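Local atomic coordinates of acetyl-xylan esterase (Streptomyces lividans, PDB entry 2CC0), a protein that probably removes acetyl groups from xylan with the help of a metal ion, as a family 4 carbohydrate esterase that takes part in plant cell wall breakdown. Residues Gly8-Asp13 / Thr34-Gly39. Sequence-based numbering, arbitrary orientation.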
loop_
_atom_site.group_PDB
_atom_site.type_symbol
_atom_site.label_atom_id
_atom_site.label_comp_id
_atom_site.label_asym_id
_atom_site.label_seq_id
_atom_site.Cartn_x
_atom_site.Cartn_y
_atom_site.Cartn_z
ATOM N N GLY A 8 -3.605 10.245 -4.406
ATOM C CA GLY A 8 -2.171 10.526 -4.430
ATOM C C GLY A 8 -1.701 10.784 -5.840
ATOM O O GLY A 8 -1.390 9.835 -6.563
ATOM N N LEU A 9 -1.658 12.060 -6.245
ATOM C CA LEU A 9 -1.053 12.380 -7.546
ATOM C C LEU A 9 0.447 12.334 -7.398
ATOM O O LEU A 9 0.994 12.920 -6.458
ATOM C CB LEU A 9 -1.455 13.779 -7.998
ATOM C CG LEU A 9 -2.955 14.005 -8.113
ATOM C CD1 LEU A 9 -3.199 15.479 -8.567
ATOM C CD2 LEU A 9 -3.655 13.017 -9.057
ATOM N N THR A 10 1.123 11.632 -8.312
ATOM C CA THR A 10 2.576 11.544 -8.249
ATOM C C THR A 10 3.198 11.733 -9.623
ATOM O O THR A 10 2.579 11.385 -10.637
ATOM C CB THR A 10 3.054 10.182 -7.638
ATOM O OG1 THR A 10 2.835 9.132 -8.588
ATOM C CG2 THR A 10 2.305 9.871 -6.336
ATOM N N PHE A 11 4.413 12.297 -9.648
ATOM C CA PHE A 11 5.148 12.526 -10.899
ATOM C C PHE A 11 6.591 12.069 -10.741
ATOM O O PHE A 11 7.350 12.614 -9.907
ATOM C CB PHE A 11 5.107 14.027 -11.277
ATOM C CG PHE A 11 3.720 14.543 -11.484
ATOM C CD1 PHE A 11 3.108 14.413 -12.728
ATOM C CD2 PHE A 11 2.992 15.113 -10.420
ATOM C CE1 PHE A 11 1.830 14.872 -12.933
ATOM C CE2 PHE A 11 1.709 15.569 -10.615
ATOM C CZ PHE A 11 1.105 15.431 -11.877
ATOM N N ASP A 12 6.953 11.046 -11.518
ATOM C CA ASP A 12 8.306 10.508 -11.518
ATOM C C ASP A 12 9.258 11.207 -12.499
ATOM O O ASP A 12 8.836 11.715 -13.557
ATOM C CB ASP A 12 8.283 9.028 -11.888
ATOM C CG ASP A 12 7.775 8.138 -10.765
ATOM O OD1 ASP A 12 7.303 8.639 -9.730
ATOM O OD2 ASP A 12 7.828 6.903 -10.958
ATOM N N ASP A 13 10.527 11.229 -12.088
ATOM C CA ASP A 13 11.704 11.417 -12.967
ATOM C C ASP A 13 12.175 12.839 -13.195
ATOM O O ASP A 13 13.013 13.109 -14.101
ATOM C CB ASP A 13 11.544 10.721 -14.324
ATOM C CG ASP A 13 11.582 9.231 -14.218
ATOM O OD1 ASP A 13 12.291 8.714 -13.318
ATOM O OD2 ASP A 13 10.912 8.587 -15.072
ATOM N N THR A 34 3.126 14.514 -5.177
ATOM C CA THR A 34 4.421 14.035 -4.742
ATOM C C THR A 34 5.321 13.812 -5.943
ATOM O O THR A 34 4.955 13.076 -6.878
ATOM C CB THR A 34 4.298 12.721 -3.914
ATOM O OG1 THR A 34 3.442 12.968 -2.816
ATOM C CG2 THR A 34 5.688 12.327 -3.368
ATOM N N MET A 35 6.478 14.474 -5.917
ATOM C CA MET A 35 7.457 14.417 -7.033
ATOM C C MET A 35 8.544 13.419 -6.640
ATOM O O MET A 35 9.327 13.694 -5.700
ATOM C CB MET A 35 8.081 15.801 -7.301
ATOM C CG MET A 35 7.083 16.986 -7.186
ATOM S SD MET A 35 5.589 16.793 -8.182
ATOM C CE MET A 35 6.147 17.377 -9.774
ATOM N N PHE A 36 8.599 12.283 -7.364
ATOM C CA PHE A 36 9.615 11.246 -7.104
ATOM C C PHE A 36 10.813 11.571 -8.001
ATOM O O PHE A 36 10.866 11.164 -9.170
ATOM C CB PHE A 36 9.051 9.849 -7.363
ATOM C CG PHE A 36 8.141 9.373 -6.274
ATOM C CD1 PHE A 36 6.780 9.713 -6.291
ATOM C CD2 PHE A 36 8.646 8.611 -5.203
ATOM C CE1 PHE A 36 5.935 9.267 -5.256
ATOM C CE2 PHE A 36 7.795 8.170 -4.184
ATOM C CZ PHE A 36 6.460 8.502 -4.213
ATOM N N ASN A 37 11.723 12.376 -7.448
ATOM C CA ASN A 37 12.896 12.859 -8.208
ATOM C C ASN A 37 14.016 11.822 -8.279
ATOM O O ASN A 37 14.274 11.101 -7.303
ATOM C CB ASN A 37 13.490 14.116 -7.548
ATOM C CG ASN A 37 12.610 15.365 -7.683
ATOM O OD1 ASN A 37 11.606 15.436 -8.442
ATOM N ND2 ASN A 37 13.032 16.383 -7.001
ATOM N N GLN A 38 14.753 11.816 -9.394
ATOM C CA GLN A 38 16.028 11.078 -9.414
ATOM C C GLN A 38 17.105 11.938 -8.756
ATOM O O GLN A 38 17.174 13.156 -8.997
ATOM C CB GLN A 38 16.476 10.773 -10.841
ATOM C CG GLN A 38 15.560 9.748 -11.534
ATOM C CD GLN A 38 16.092 9.335 -12.870
ATOM O OE1 GLN A 38 17.305 9.287 -13.062
ATOM N NE2 GLN A 38 15.198 9.031 -13.800
ATOM N N GLY A 39 17.956 11.301 -7.962
ATOM C CA GLY A 39 19.041 12.051 -7.277
ATOM C C GLY A 39 19.927 12.821 -8.259
ATOM O O GLY A 39 20.299 13.973 -8.002
HETATM O O HOH W 1 0.719 12.721 -3.502
HETATM O O HOH W 2 9.776 14.091 -10.340
#
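Leu9 O takes the amide of Thr34 and Phe11 N donates to Thr34 O, the first two of four backbone hydrogen bonds that run on through Phe36 N to Phe11 O and Asp13 N to Phe36 O, all 2.9 to 3.0 Å long. This is a parallel pairing, with Thr10 beside Thr34, Phe11 beside Met35 and Asp12 beside Phe36. A water bridges Phe11 O (2.9 Å) and Asn37 OD1, tying that side chain back to the first strand.

On one face Phe11 and Met35 lie side by side and point the same way. The bend of the Met35 chain at chi2 (-53°) brings SD to 3.8 Å from Phe11 CD2 in an oblique Met-aromatic contact, and the one at chi3 (-84°) turns CE back onto Phe11 CB. Leu22 of helix 19-28 packs against both residues.

The other face carries Thr10, Asp12 and Phe36. Thr10 CG2 meets the edge of the Phe36 ring at CE1 (3.8 Å), and Asp12 OD1 approaches Phe36 CB at 3.2 Å. Arg100 salt-bridges this OD1 and makes a cation-pi contact with the ring.

Farther along the pair, Gln38 NE2 donates to Asp13 OD1 (3.0 Å, 165° at the hydrogen), reaching it from above the carboxylate plane, with the oxygen nearly in the plane of the amide. Gln38 OE1 is taken by Gln40. With an alanine here in place of the glutamine, Asp13 OD1 is likely to lose this donor and its carboxylate one of the restraints on its rotation.

The two parallel strands of a beta-alpha-beta unit, joined through helix 19-28, thus bring Asp13 and the acetate-contacting Asp12 to the C-terminal end of the sheet, where His62 and His66, just after the neighbouring strand 58-61, complete the Asp-His-His zinc site of a polysaccharide deacetylase.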